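Local coordinates for protein aspartate aminotransferase (Giardia lamblia, PDB 3MEB) that probably catalyses, as a pyridoxal phosphate-dependent homodimer, the transfer of the amino group of L-aspartate to 2-oxoglutarate, giving oxaloacetate and L-glutamate, at residues Glu74-Ile79 and Ala326-Tyr331; Phe96-Glu101 and Ile336-Arg341; Lys174-Leu179 and Phe205-Cys210; Ala222-Leu227 and Ala238-Ala243. All blocks are in the same frame, centred on the assembly; numbering follows the deposited sequence.

Contact 1 (Glu74-Ile79 and Ala326-Tyr331); sequences EAEAII and AIHGAY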
loop_
_atom_site.group_PDB
_atom_site.type_symbol
_atom_site.label_atom_id
_atom_site.label_comp_id
_atom_site.label_asym_id
_atom_site.label_seq_id
_atom_site.Cartn_x
_atom_site.Cartn_y
_atom_site.Cartn_z
ATOM N N GLU A 74 -17.131 16.583 6.498
ATOM C CA GLU A 74 -18.391 16.430 5.742
ATOM C C GLU A 74 -18.398 15.172 4.875
ATOM O O GLU A 74 -19.406 14.458 4.796
ATOM C CB GLU A 74 -18.652 17.652 4.844
ATOM C CG GLU A 74 -18.843 18.961 5.629
ATOM C CD GLU A 74 -20.252 19.444 5.682
ATOM O OE1 GLU A 74 -21.197 18.661 5.466
ATOM O OE2 GLU A 74 -20.407 20.644 5.939
ATOM N N ALA A 75 -17.275 14.934 4.192
ATOM C CA ALA A 75 -17.119 13.761 3.372
ATOM C C ALA A 75 -17.282 12.495 4.211
ATOM O O ALA A 75 -17.930 11.527 3.801
ATOM C CB ALA A 75 -15.752 13.780 2.689
ATOM N N GLU A 76 -16.646 12.477 5.373
ATOM C CA GLU A 76 -16.751 11.315 6.255
ATOM C C GLU A 76 -18.173 10.994 6.593
ATOM O O GLU A 76 -18.566 9.826 6.552
ATOM C CB GLU A 76 -15.984 11.497 7.576
ATOM C CG GLU A 76 -14.543 11.009 7.563
ATOM C CD GLU A 76 -14.384 9.522 7.376
ATOM O OE1 GLU A 76 -15.363 8.740 7.361
ATOM O OE2 GLU A 76 -13.231 9.129 7.220
ATOM N N ALA A 77 -18.936 11.996 7.004
ATOM C CA ALA A 77 -20.335 11.777 7.323
ATOM C C ALA A 77 -21.088 11.204 6.116
ATOM O O ALA A 77 -21.994 10.375 6.288
ATOM C CB ALA A 77 -20.985 13.053 7.795
ATOM N N ILE A 78 -20.747 11.659 4.903
ATOM C CA ILE A 78 -21.445 11.163 3.738
ATOM C C ILE A 78 -21.106 9.681 3.534
ATOM O O ILE A 78 -22.000 8.828 3.367
ATOM C CB ILE A 78 -21.093 11.957 2.446
ATOM C CG1 ILE A 78 -21.730 13.349 2.469
ATOM C CG2 ILE A 78 -21.539 11.175 1.165
ATOM C CD1 ILE A 78 -21.121 14.326 1.469
ATOM N N ILE A 79 -19.814 9.349 3.530
ATOM C CA ILE A 79 -19.442 7.997 3.127
ATOM C C ILE A 79 -19.703 7.015 4.255
ATOM O O ILE A 79 -19.933 5.854 3.989
ATOM C CB ILE A 79 -17.969 7.885 2.641
ATOM C CG1 ILE A 79 -16.987 8.184 3.776
ATOM C CG2 ILE A 79 -17.737 8.825 1.504
ATOM C CD1 ILE A 79 -15.505 8.114 3.348
ATOM N N ALA A 326 -6.049 1.642 -1.710
ATOM C CA ALA A 326 -6.930 1.685 -0.557
ATOM C C ALA A 326 -8.110 2.647 -0.739
ATOM O O ALA A 326 -7.936 3.800 -1.102
ATOM C CB ALA A 326 -6.147 2.045 0.700
ATOM N N ILE A 327 -9.305 2.176 -0.438
ATOM C CA ILE A 327 -10.527 2.872 -0.840
ATOM C C ILE A 327 -10.898 4.114 -0.022
ATOM O O ILE A 327 -11.484 5.036 -0.547
ATOM C CB ILE A 327 -11.718 1.928 -0.861
ATOM C CG1 ILE A 327 -12.051 1.351 0.535
ATOM C CG2 ILE A 327 -11.477 0.772 -1.865
ATOM C CD1 ILE A 327 -13.157 0.239 0.517
ATOM N N HIS A 328 -10.560 4.148 1.255
ATOM C CA HIS A 328 -11.189 5.134 2.140
ATOM C C HIS A 328 -10.798 6.557 1.813
ATOM O O HIS A 328 -11.668 7.456 1.717
ATOM C CB HIS A 328 -10.931 4.853 3.617
ATOM C CG HIS A 328 -11.917 5.559 4.507
ATOM N ND1 HIS A 328 -13.215 5.141 4.623
ATOM C CD2 HIS A 328 -11.816 6.681 5.250
ATOM C CE1 HIS A 328 -13.878 5.962 5.416
ATOM N NE2 HIS A 328 -13.055 6.916 5.808
ATOM N N GLY A 329 -9.500 6.777 1.583
ATOM C CA GLY A 329 -9.051 8.099 1.172
ATOM C C GLY A 329 -9.571 8.496 -0.193
ATOM O O GLY A 329 -9.803 9.693 -0.455
ATOM N N ALA A 330 -9.669 7.524 -1.091
ATOM C CA ALA A 330 -10.205 7.764 -2.466
ATOM C C ALA A 330 -11.649 8.266 -2.419
ATOM O O ALA A 330 -12.032 9.189 -3.156
ATOM C CB ALA A 330 -10.164 6.481 -3.302
ATOM N N TYR A 331 -12.447 7.631 -1.590
ATOM C CA TYR A 331 -13.828 8.073 -1.319
ATOM C C TYR A 331 -13.873 9.516 -0.800
ATOM O O TYR A 331 -14.627 10.379 -1.316
ATOM C CB TYR A 331 -14.472 7.119 -0.302
ATOM C CG TYR A 331 -14.966 5.750 -0.795
ATOM C CD1 TYR A 331 -15.376 5.535 -2.106
ATOM C CD2 TYR A 331 -15.119 4.690 0.115
ATOM C CE1 TYR A 331 -15.883 4.274 -2.517
ATOM C CE2 TYR A 331 -15.611 3.465 -0.272
ATOM C CZ TYR A 331 -15.990 3.241 -1.582
ATOM O OH TYR A 331 -16.500 1.997 -1.915
#

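Contact 2 (Phe96-Glu101 and Ile336-Arg341); sequences FPLFLE and IVHDKR. With EDO (1,2-ethanediol), chain H.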
loop_
_atom_site.group_PDB
_atom_site.type_symbol
_atom_site.label_atom_id
_atom_site.label_comp_id
_atom_site.label_asym_id
_atom_site.label_seq_id
_atom_site.Cartn_x
_atom_site.Cartn_y
_atom_site.Cartn_z
ATOM N N PHE A 96 -11.059 4.177 -8.361
ATOM C CA PHE A 96 -12.386 4.631 -8.818
ATOM C C PHE A 96 -12.285 5.721 -9.893
ATOM O O PHE A 96 -11.596 6.711 -9.685
ATOM C CB PHE A 96 -13.228 5.201 -7.666
ATOM C CG PHE A 96 -13.404 4.259 -6.512
ATOM C CD1 PHE A 96 -13.978 3.007 -6.693
ATOM C CD2 PHE A 96 -12.996 4.631 -5.228
ATOM C CE1 PHE A 96 -14.100 2.105 -5.594
ATOM C CE2 PHE A 96 -13.118 3.762 -4.143
ATOM C CZ PHE A 96 -13.678 2.501 -4.319
ATOM N N PRO A 97 -13.054 5.601 -10.980
ATOM C CA PRO A 97 -13.007 6.668 -12.002
ATOM C C PRO A 97 -13.260 8.071 -11.474
ATOM O O PRO A 97 -12.553 8.975 -11.865
ATOM C CB PRO A 97 -14.092 6.250 -12.975
ATOM C CG PRO A 97 -14.050 4.730 -12.900
ATOM C CD PRO A 97 -13.865 4.460 -11.425
ATOM N N LEU A 98 -14.249 8.255 -10.587
ATOM C CA LEU A 98 -14.471 9.571 -9.937
ATOM C C LEU A 98 -13.248 10.112 -9.191
ATOM O O LEU A 98 -12.981 11.290 -9.253
ATOM C CB LEU A 98 -15.687 9.527 -9.000
ATOM C CG LEU A 98 -17.064 9.389 -9.657
ATOM C CD1 LEU A 98 -18.210 9.176 -8.597
ATOM C CD2 LEU A 98 -17.351 10.587 -10.547
ATOM N N PHE A 99 -12.508 9.254 -8.497
ATOM C CA PHE A 99 -11.271 9.641 -7.834
ATOM C C PHE A 99 -10.221 10.052 -8.877
ATOM O O PHE A 99 -9.605 11.124 -8.781
ATOM C CB PHE A 99 -10.720 8.534 -6.912
ATOM C CG PHE A 99 -9.306 8.786 -6.476
ATOM C CD1 PHE A 99 -9.041 9.680 -5.449
ATOM C CD2 PHE A 99 -8.241 8.180 -7.125
ATOM C CE1 PHE A 99 -7.760 9.973 -5.087
ATOM C CE2 PHE A 99 -6.956 8.432 -6.749
ATOM C CZ PHE A 99 -6.690 9.328 -5.737
ATOM N N LEU A 100 -10.051 9.228 -9.899
ATOM C CA LEU A 100 -9.050 9.529 -10.944
ATOM C C LEU A 100 -9.404 10.871 -11.610
ATOM O O LEU A 100 -8.543 11.743 -11.820
ATOM C CB LEU A 100 -9.007 8.394 -11.968
ATOM C CG LEU A 100 -8.482 7.066 -11.426
ATOM C CD1 LEU A 100 -8.625 5.966 -12.473
ATOM C CD2 LEU A 100 -7.065 7.203 -10.994
ATOM N N GLU A 101 -10.684 11.059 -11.903
ATOM C CA GLU A 101 -11.125 12.335 -12.446
ATOM C C GLU A 101 -10.835 13.467 -11.458
ATOM O O GLU A 101 -10.368 14.517 -11.874
ATOM C CB GLU A 101 -12.612 12.337 -12.785
ATOM C CG GLU A 101 -13.036 13.668 -13.403
ATOM C CD GLU A 101 -14.516 13.780 -13.722
ATOM O OE1 GLU A 101 -15.287 12.777 -13.569
ATOM O OE2 GLU A 101 -14.868 14.913 -14.118
ATOM N N ILE A 336 -15.455 15.101 -2.010
ATOM C CA ILE A 336 -15.152 16.520 -1.897
ATOM C C ILE A 336 -15.125 17.169 -3.292
ATOM O O ILE A 336 -15.832 18.157 -3.552
ATOM C CB ILE A 336 -13.807 16.767 -1.144
ATOM C CG1 ILE A 336 -13.975 16.418 0.347
ATOM C CG2 ILE A 336 -13.373 18.243 -1.291
ATOM C CD1 ILE A 336 -12.699 16.360 1.199
ATOM N N VAL A 337 -14.306 16.619 -4.179
ATOM C CA VAL A 337 -14.020 17.292 -5.455
ATOM C C VAL A 337 -15.246 17.420 -6.387
ATOM O O VAL A 337 -15.404 18.408 -7.103
ATOM C CB VAL A 337 -12.830 16.628 -6.170
ATOM C CG1 VAL A 337 -12.715 17.127 -7.631
ATOM C CG2 VAL A 337 -11.572 16.904 -5.391
ATOM N N HIS A 338 -16.144 16.450 -6.340
ATOM C CA HIS A 338 -17.320 16.463 -7.220
ATOM C C HIS A 338 -18.540 17.139 -6.597
ATOM O O HIS A 338 -19.606 17.128 -7.202
ATOM C CB HIS A 338 -17.664 15.010 -7.617
ATOM C CG HIS A 338 -16.625 14.385 -8.501
ATOM N ND1 HIS A 338 -16.614 14.575 -9.863
ATOM C CD2 HIS A 338 -15.564 13.594 -8.218
ATOM C CE1 HIS A 338 -15.598 13.907 -10.385
ATOM N NE2 HIS A 338 -14.941 13.307 -9.405
ATOM N N ASP A 339 -18.409 17.685 -5.387
ATOM C CA ASP A 339 -19.495 18.481 -4.794
ATOM C C ASP A 339 -19.018 19.942 -4.760
ATOM O O ASP A 339 -18.010 20.255 -4.135
ATOM C CB ASP A 339 -19.845 17.955 -3.407
ATOM C CG ASP A 339 -20.987 18.673 -2.782
ATOM O OD1 ASP A 339 -20.777 19.790 -2.285
ATOM O OD2 ASP A 339 -22.101 18.095 -2.745
ATOM N N LYS A 340 -19.714 20.817 -5.480
ATOM C CA LYS A 340 -19.299 22.217 -5.617
ATOM C C LYS A 340 -19.079 22.881 -4.243
ATOM O O LYS A 340 -18.076 23.565 -4.060
ATOM C CB LYS A 340 -20.350 23.032 -6.417
ATOM N N ARG A 341 -20.007 22.675 -3.293
ATOM C CA ARG A 341 -19.910 23.271 -1.951
ATOM C C ARG A 341 -18.708 22.714 -1.177
ATOM O O ARG A 341 -17.957 23.454 -0.548
ATOM C CB ARG A 341 -21.178 22.995 -1.119
ATOM C CG ARG A 341 -21.205 23.727 0.238
ATOM C CD ARG A 341 -22.506 23.506 1.037
ATOM N NE ARG A 341 -22.573 22.125 1.540
ATOM C CZ ARG A 341 -22.180 21.709 2.750
ATOM N NH1 ARG A 341 -21.679 22.553 3.665
ATOM N NH2 ARG A 341 -22.312 20.421 3.050
HETATM C C1 EDO H . -13.949 17.361 -11.174
HETATM O O1 EDO H . -14.079 17.068 -12.575
HETATM C C2 EDO H . -14.628 18.679 -10.876
HETATM O O2 EDO H . -15.416 19.005 -12.020
#

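Contact 3 (Lys174-Leu179 and Phe205-Cys210); sequences KEYTYL and FLFHAC. With EDO (1,2-ethanediol), chain J.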
loop_
_atom_site.group_PDB
_atom_site.type_symbol
_atom_site.label_atom_id
_atom_site.label_comp_id
_atom_site.label_asym_id
_atom_site.label_seq_id
_atom_site.Cartn_x
_atom_site.Cartn_y
_atom_site.Cartn_z
ATOM N N LYS A 174 22.182 10.186 -10.490
ATOM C CA LYS A 174 22.942 11.431 -10.647
ATOM C C LYS A 174 22.220 12.610 -9.980
ATOM O O LYS A 174 21.063 12.476 -9.506
ATOM C CB LYS A 174 23.195 11.724 -12.124
ATOM N N GLU A 175 22.919 13.755 -9.926
ATOM C CA GLU A 175 22.396 14.921 -9.295
ATOM C C GLU A 175 22.490 16.112 -10.245
ATOM O O GLU A 175 23.395 16.198 -11.077
ATOM C CB GLU A 175 23.145 15.215 -8.013
ATOM C CG GLU A 175 23.043 14.102 -6.961
ATOM C CD GLU A 175 23.789 14.469 -5.689
ATOM O OE1 GLU A 175 25.016 14.629 -5.757
ATOM O OE2 GLU A 175 23.139 14.622 -4.641
ATOM N N TYR A 176 21.553 17.027 -10.097
ATOM C CA TYR A 176 21.687 18.344 -10.699
ATOM C C TYR A 176 21.826 19.353 -9.572
ATOM O O TYR A 176 21.320 19.135 -8.470
ATOM C CB TYR A 176 20.533 18.674 -11.645
ATOM C CG TYR A 176 19.146 18.710 -11.059
ATOM C CD1 TYR A 176 18.627 19.887 -10.524
ATOM C CD2 TYR A 176 18.335 17.587 -11.064
ATOM C CE1 TYR A 176 17.375 19.949 -10.003
ATOM C CE2 TYR A 176 17.050 17.632 -10.527
ATOM C CZ TYR A 176 16.585 18.797 -9.975
ATOM O OH TYR A 176 15.319 18.872 -9.471
ATOM N N THR A 177 22.543 20.437 -9.845
ATOM C CA THR A 177 22.763 21.457 -8.854
ATOM C C THR A 177 21.421 22.071 -8.457
ATOM O O THR A 177 20.610 22.480 -9.310
ATOM C CB THR A 177 23.663 22.573 -9.381
ATOM O OG1 THR A 177 24.971 22.050 -9.597
ATOM C CG2 THR A 177 23.730 23.719 -8.400
ATOM N N TYR A 178 21.218 22.135 -7.157
ATOM C CA TYR A 178 20.071 22.832 -6.616
ATOM C C TYR A 178 20.545 24.042 -5.794
ATOM O O TYR A 178 20.701 25.106 -6.391
ATOM C CB TYR A 178 19.145 21.865 -5.893
ATOM C CG TYR A 178 17.742 22.425 -5.734
ATOM C CD1 TYR A 178 16.852 22.412 -6.795
ATOM C CD2 TYR A 178 17.321 22.959 -4.538
ATOM C CE1 TYR A 178 15.584 22.913 -6.674
ATOM C CE2 TYR A 178 16.008 23.480 -4.395
ATOM C CZ TYR A 178 15.161 23.432 -5.487
ATOM O OH TYR A 178 13.885 23.928 -5.424
ATOM N N LEU A 179 20.807 23.922 -4.486
ATOM C CA LEU A 179 21.272 25.078 -3.678
ATOM C C LEU A 179 22.739 25.366 -3.898
ATOM O O LEU A 179 23.492 24.481 -4.307
ATOM C CB LEU A 179 21.071 24.819 -2.188
ATOM C CG LEU A 179 19.651 24.580 -1.674
ATOM C CD1 LEU A 179 19.705 24.347 -0.142
ATOM C CD2 LEU A 179 18.725 25.750 -2.067
ATOM N N PHE A 205 14.495 13.654 -14.817
ATOM C CA PHE A 205 14.800 14.627 -13.773
ATOM C C PHE A 205 13.689 14.647 -12.788
ATOM O O PHE A 205 12.542 14.863 -13.164
ATOM C CB PHE A 205 15.048 16.035 -14.368
ATOM C CG PHE A 205 16.360 16.126 -15.075
ATOM C CD1 PHE A 205 17.491 16.540 -14.416
ATOM C CD2 PHE A 205 16.488 15.663 -16.378
ATOM C CE1 PHE A 205 18.711 16.544 -15.063
ATOM C CE2 PHE A 205 17.705 15.681 -17.024
ATOM C CZ PHE A 205 18.807 16.128 -16.361
ATOM N N LEU A 206 14.027 14.391 -11.529
ATOM C CA LEU A 206 13.057 14.503 -10.448
ATOM C C LEU A 206 12.989 15.953 -10.011
ATOM O O LEU A 206 14.044 16.585 -9.755
ATOM C CB LEU A 206 13.483 13.613 -9.267
ATOM C CG LEU A 206 12.522 13.478 -8.094
ATOM C CD1 LEU A 206 11.209 12.771 -8.457
ATOM C CD2 LEU A 206 13.254 12.713 -6.974
ATOM N N PHE A 207 11.769 16.491 -9.984
ATOM C CA PHE A 207 11.520 17.878 -9.616
ATOM C C PHE A 207 10.479 17.881 -8.550
ATOM O O PHE A 207 9.539 17.084 -8.593
ATOM C CB PHE A 207 10.911 18.680 -10.777
ATOM C CG PHE A 207 11.854 18.968 -11.889
ATOM C CD1 PHE A 207 12.987 19.750 -11.678
ATOM C CD2 PHE A 207 11.616 18.465 -13.157
ATOM C CE1 PHE A 207 13.890 20.001 -12.746
ATOM C CE2 PHE A 207 12.470 18.722 -14.208
ATOM C CZ PHE A 207 13.613 19.488 -14.006
ATOM N N HIS A 208 10.624 18.754 -7.588
ATOM C CA HIS A 208 9.507 19.081 -6.693
ATOM C C HIS A 208 8.648 20.144 -7.372
ATOM O O HIS A 208 9.162 21.154 -7.855
ATOM C CB HIS A 208 10.037 19.608 -5.366
ATOM C CG HIS A 208 10.913 18.648 -4.635
ATOM N ND1 HIS A 208 10.779 18.398 -3.290
ATOM C CD2 HIS A 208 11.996 17.932 -5.042
ATOM C CE1 HIS A 208 11.712 17.543 -2.905
ATOM N NE2 HIS A 208 12.479 17.256 -3.946
ATOM N N ALA A 209 7.339 19.939 -7.404
ATOM C CA ALA A 209 6.427 20.830 -8.131
ATOM C C ALA A 209 6.386 22.234 -7.515
ATOM O O ALA A 209 6.336 23.253 -8.233
ATOM C CB ALA A 209 5.013 20.209 -8.143
ATOM N N CYS A 210 6.427 22.269 -6.185
ATOM C CA CYS A 210 6.453 23.495 -5.393
ATOM C C CYS A 210 6.797 23.109 -3.968
ATOM O O CYS A 210 6.705 21.956 -3.642
ATOM C CB CYS A 210 5.101 24.221 -5.420
ATOM S SG CYS A 210 3.659 23.429 -4.695
HETATM C C1 EDO J . 11.736 22.854 -7.528
HETATM O O1 EDO J . 12.377 21.973 -6.587
HETATM C C2 EDO J . 10.717 23.748 -6.820
HETATM O O2 EDO J . 10.353 24.901 -7.572
HETATM O O HOH W 1 13.590 19.917 -7.653
#

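Contact 4 (Ala222-Leu227 and Ala238-Ala243); sequences AQWKEL and AFFDSA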
loop_
_atom_site.group_PDB
_atom_site.type_symbol
_atom_site.label_atom_id
_atom_site.label_comp_id
_atom_site.label_asym_id
_atom_site.label_seq_id
_atom_site.Cartn_x
_atom_site.Cartn_y
_atom_site.Cartn_z
ATOM N N ALA A 222 9.823 32.398 -13.662
ATOM C CA ALA A 222 10.808 32.761 -14.681
ATOM C C ALA A 222 11.875 31.670 -14.866
ATOM O O ALA A 222 12.304 31.403 -15.983
ATOM C CB ALA A 222 11.482 34.144 -14.339
ATOM N N GLN A 223 12.322 31.093 -13.757
ATOM C CA GLN A 223 13.308 30.010 -13.801
ATOM C C GLN A 223 12.722 28.757 -14.443
ATOM O O GLN A 223 13.349 28.132 -15.300
ATOM C CB GLN A 223 13.882 29.750 -12.416
ATOM C CG GLN A 223 14.730 30.960 -11.950
ATOM C CD GLN A 223 15.224 30.845 -10.525
ATOM O OE1 GLN A 223 14.527 30.339 -9.663
ATOM N NE2 GLN A 223 16.448 31.330 -10.273
ATOM N N TRP A 224 11.506 28.421 -14.086
ATOM C CA TRP A 224 10.833 27.276 -14.748
ATOM C C TRP A 224 10.758 27.502 -16.254
ATOM O O TRP A 224 11.028 26.581 -17.019
ATOM C CB TRP A 224 9.419 27.061 -14.210
ATOM C CG TRP A 224 9.307 26.345 -12.902
ATOM C CD1 TRP A 224 8.796 26.837 -11.748
ATOM C CD2 TRP A 224 9.642 24.982 -12.641
ATOM N NE1 TRP A 224 8.806 25.876 -10.770
ATOM C CE2 TRP A 224 9.326 24.724 -11.293
ATOM C CE3 TRP A 224 10.181 23.959 -13.410
ATOM C CZ2 TRP A 224 9.534 23.494 -10.701
ATOM C CZ3 TRP A 224 10.371 22.720 -12.816
ATOM C CH2 TRP A 224 10.056 22.501 -11.480
ATOM N N LYS A 225 10.430 28.724 -16.682
ATOM C CA LYS A 225 10.327 29.007 -18.105
ATOM C C LYS A 225 11.658 28.876 -18.845
ATOM O O LYS A 225 11.662 28.543 -20.019
ATOM C CB LYS A 225 9.738 30.383 -18.378
ATOM C CG LYS A 225 8.275 30.454 -18.091
ATOM C CD LYS A 225 7.734 31.841 -18.290
ATOM C CE LYS A 225 6.333 31.967 -17.709
ATOM N NZ LYS A 225 5.393 32.542 -18.708
ATOM N N GLU A 226 12.768 29.117 -18.152
ATOM C CA GLU A 226 14.102 28.891 -18.716
ATOM C C GLU A 226 14.432 27.397 -18.881
ATOM O O GLU A 226 15.155 27.028 -19.794
ATOM C CB GLU A 226 15.173 29.514 -17.837
ATOM C CG GLU A 226 15.311 31.043 -17.933
ATOM C CD GLU A 226 16.633 31.500 -17.372
ATOM O OE1 GLU A 226 16.639 32.194 -16.358
ATOM O OE2 GLU A 226 17.677 31.103 -17.908
ATOM N N LEU A 227 13.947 26.571 -17.967
ATOM C CA LEU A 227 14.204 25.129 -18.006
ATOM C C LEU A 227 13.418 24.479 -19.145
ATOM O O LEU A 227 13.909 23.543 -19.793
ATOM C CB LEU A 227 13.912 24.459 -16.654
ATOM C CG LEU A 227 14.804 24.870 -15.485
ATOM C CD1 LEU A 227 14.294 24.230 -14.184
ATOM C CD2 LEU A 227 16.243 24.466 -15.719
ATOM N N ALA A 238 10.378 14.794 -17.182
ATOM C CA ALA A 238 10.261 15.438 -15.884
ATOM C C ALA A 238 9.415 14.550 -14.994
ATOM O O ALA A 238 8.295 14.192 -15.375
ATOM C CB ALA A 238 9.620 16.846 -16.016
ATOM N N PHE A 239 9.953 14.175 -13.832
ATOM C CA PHE A 239 9.205 13.444 -12.841
ATOM C C PHE A 239 8.910 14.446 -11.716
ATOM O O PHE A 239 9.813 14.839 -10.987
ATOM C CB PHE A 239 10.002 12.265 -12.307
ATOM C CG PHE A 239 9.136 11.209 -11.590
ATOM C CD1 PHE A 239 9.154 9.891 -11.990
ATOM C CD2 PHE A 239 8.293 11.557 -10.550
ATOM C CE1 PHE A 239 8.397 8.954 -11.343
ATOM C CE2 PHE A 239 7.513 10.617 -9.922
ATOM C CZ PHE A 239 7.550 9.326 -10.335
ATOM N N PHE A 240 7.656 14.836 -11.581
ATOM C CA PHE A 240 7.245 15.767 -10.550
ATOM C C PHE A 240 6.779 15.014 -9.318
ATOM O O PHE A 240 5.926 14.105 -9.417
ATOM C CB PHE A 240 6.130 16.664 -11.078
ATOM C CG PHE A 240 6.596 17.759 -12.007
ATOM C CD1 PHE A 240 7.169 18.934 -11.493
ATOM C CD2 PHE A 240 6.444 17.639 -13.369
ATOM C CE1 PHE A 240 7.569 19.967 -12.328
ATOM C CE2 PHE A 240 6.856 18.652 -14.226
ATOM C CZ PHE A 240 7.419 19.827 -13.701
ATOM N N ASP A 241 7.349 15.385 -8.163
ATOM C CA ASP A 241 6.815 15.022 -6.852
ATOM C C ASP A 241 5.978 16.192 -6.382
ATOM O O ASP A 241 6.486 17.308 -6.219
ATOM C CB ASP A 241 7.951 14.746 -5.865
ATOM C CG ASP A 241 7.471 14.274 -4.494
ATOM O OD1 ASP A 241 6.318 14.586 -4.086
ATOM O OD2 ASP A 241 8.285 13.634 -3.770
ATOM N N SER A 242 4.690 15.947 -6.167
ATOM C CA SER A 242 3.777 17.026 -5.864
ATOM C C SER A 242 2.917 16.697 -4.657
ATOM O O SER A 242 1.870 16.053 -4.771
ATOM C CB SER A 242 2.871 17.320 -7.049
ATOM O OG SER A 242 1.939 18.308 -6.654
ATOM N N ALA A 243 3.382 17.125 -3.499
ATOM C CA ALA A 243 2.707 16.863 -2.253
ATOM C C ALA A 243 2.138 18.116 -1.617
ATOM O O ALA A 243 1.320 18.016 -0.693
ATOM C CB ALA A 243 3.658 16.164 -1.314
#

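Contact 1 (Glu74-Ile79 and Ala326-Tyr331)
E76 and H328 meet through a buried hydrogen bond, with I79 packed beside the ring. The side chain of H328 is the one to follow. CG stands anti to the backbone N (chi1 -161°), which carries the ring out from its helix to the helix of E74-I79. At the near corner ND1 has the methyl CD1 of I79 as its neighbour, and CE1 lies closer to that methyl, at 3.4 Å from I79 CD1. CD2, on the other flank, passes E76 OE2 at 3.4 Å. The tip, NE2, donates its N-H to E76 OE2 over 2.6 Å; the bond is nearly straight (162°) and runs almost in the imidazole plane, reaching the carboxylate oxygen on its syn side. A glutamate suits position 76 because its long chain, bent at chi2, spans the gap between the helices. The same oxygen, OE2, also forms a salt bridge with K88 of the second subunit; the carboxylate would probably favour a protonated imidazole, while the lysine would weaken that pull. I79 CD1 also touches Y331 CB, at 3.9 Å. The hydroxyl of Y331 bonds to the backbone of N87. Since the H328 ring stacks on H328 of the second subunit, this His-carboxylate pair between two steeply crossing helices, 70-81 and 327-337, belongs to the dimer interface of a class I aminotransferase.

Contact 2 (Phe96-Glu101 and Ile336-Arg341)
Beside the imidazole of H338 lie two side chains of the 97-108 helix, L98 over a face and E101 at the edge. L98 CD2 makes a CH-pi contact over the face, 3.9 Å from the centroid of the H338 ring, and a branched leucine can place a methyl there. E101, extended with CG anti to the backbone N (chi1 -178°), brings OE1 to 3.4 Å from H338 CE1, with the carboxylate turned 77° from the ring plane. The ring itself is directed at the backbone: H338 NE2 donates to L98 O over 2.8 Å, close to the ring plane, though tilted 28° from the carbonyl plane. Histidine suits this exposed spot at the end of helix 327-337, since it offers both an N-H and a flat pi face on which a methyl can rest. A 1,2-ethanediol, probably from the crystallisation liquor, gives a hydrogen bond from O1 to E101 OE2 and is also bonded to K110. The NE2 bond and the L98 methyl thus limit the ring's rotation, with E101 alongside the edge, where its negative charge may raise the imidazole's affinity for a proton.

Contact 3 (Lys174-Leu179 and Phe205-Cys210)
Y176 reaches over to the strand of F205-C210 and touches three consecutive residues. At F205 the contact is apolar: Y176 CD2 lies at the edge of the phenylalanine ring, 3.6 Å from F205 CD1, and the planes are inclined at 54°. The L206 side chain packs on F148, M150 and F239, while its carbonyl meets the tyrosine: Y176 OH donates to L206 O over 2.6 Å, in the carbonyl plane. With CG of Y176 set between the backbone N and the carbonyl carbon (chi1 61°), the phenol points across to this oxygen. F207 comes next, its CD1 3.3 Å from Y176 OH; it also sets its ring obliquely to that of Y176, so that with F205 the three rings form an aromatic cluster. H208 contributes its backbone: a water donates to Y176 OH at 2.7 Å and accepts from H208 N at 3.2 Å. That water also meets O1 of a 1,2-ethanediol, which donates to Y178 OH, itself bonded to the backbone of I217. Tyrosine suits the site, having a ring for the cluster and a hydroxyl for buried polar groups. Strand 148-151 lies between these two strands in the sheet, so the tyrosine bridges past a neighbour within the central mixed sheet of the aminotransferase large domain.

Contact 4 (Ala222-Leu227 and Ala238-Ala243)
W224 and F240 approach from opposite directions and make the whole of the direct contact between the helix 221-234 segment and the strand. The tight part is small: the far edge of the indole, at W224 CH2, lies 3.7 Å from F240 CE1, with CZ3 just behind at 4.0 Å from the same F240 CE1. The phenyl ring presents its edge to CH2, while the six-membered indole ring is inclined to it at 45°, with centroids 5.8 Å apart. Large flat residues suit a gap this wide: with CG anti to the carbonyl carbon (chi1 -80°), the indole reaches from the helix toward the sheet. F262, F207 and F219 pack around the tryptophan. On the loose side, K225 and E226 lie on the helix face remote from the strand; K225 is exposed and packs on F257 and M261, and E226 forms a salt bridge with K193. Beyond F240 the strand carries D241 and leads into A243, both of the pyridoxal phosphate pocket, so this pair packs the helix of a beta-alpha-beta unit, strands 204-208 and 237-242, against the sheet that carries the cofactor site.

Contacts 1, 3 and 4 are buried, whereas contact 2 lies at the surface. Contacts 1 and 2 share helix 327-337, attach helices 70-81 and 97-108 to it, and touch through an E74 to R341 salt bridge and the rings of Y331 and F96. Both also use a histidine N-H, one meeting a carboxylate near the subunit interface, the other a backbone carbonyl beside solvent-exposed groups. Contacts 3 and 4 lie elsewhere, with centres about 9 Å apart, and meet through backbone bonds of neighbouring strands 204-208 and 237-242. Their chemistry is mainly aromatic, as befits the packing layer against the sheet; contact 3 adds a buried tyrosine hydroxyl and water, contact 4 neither.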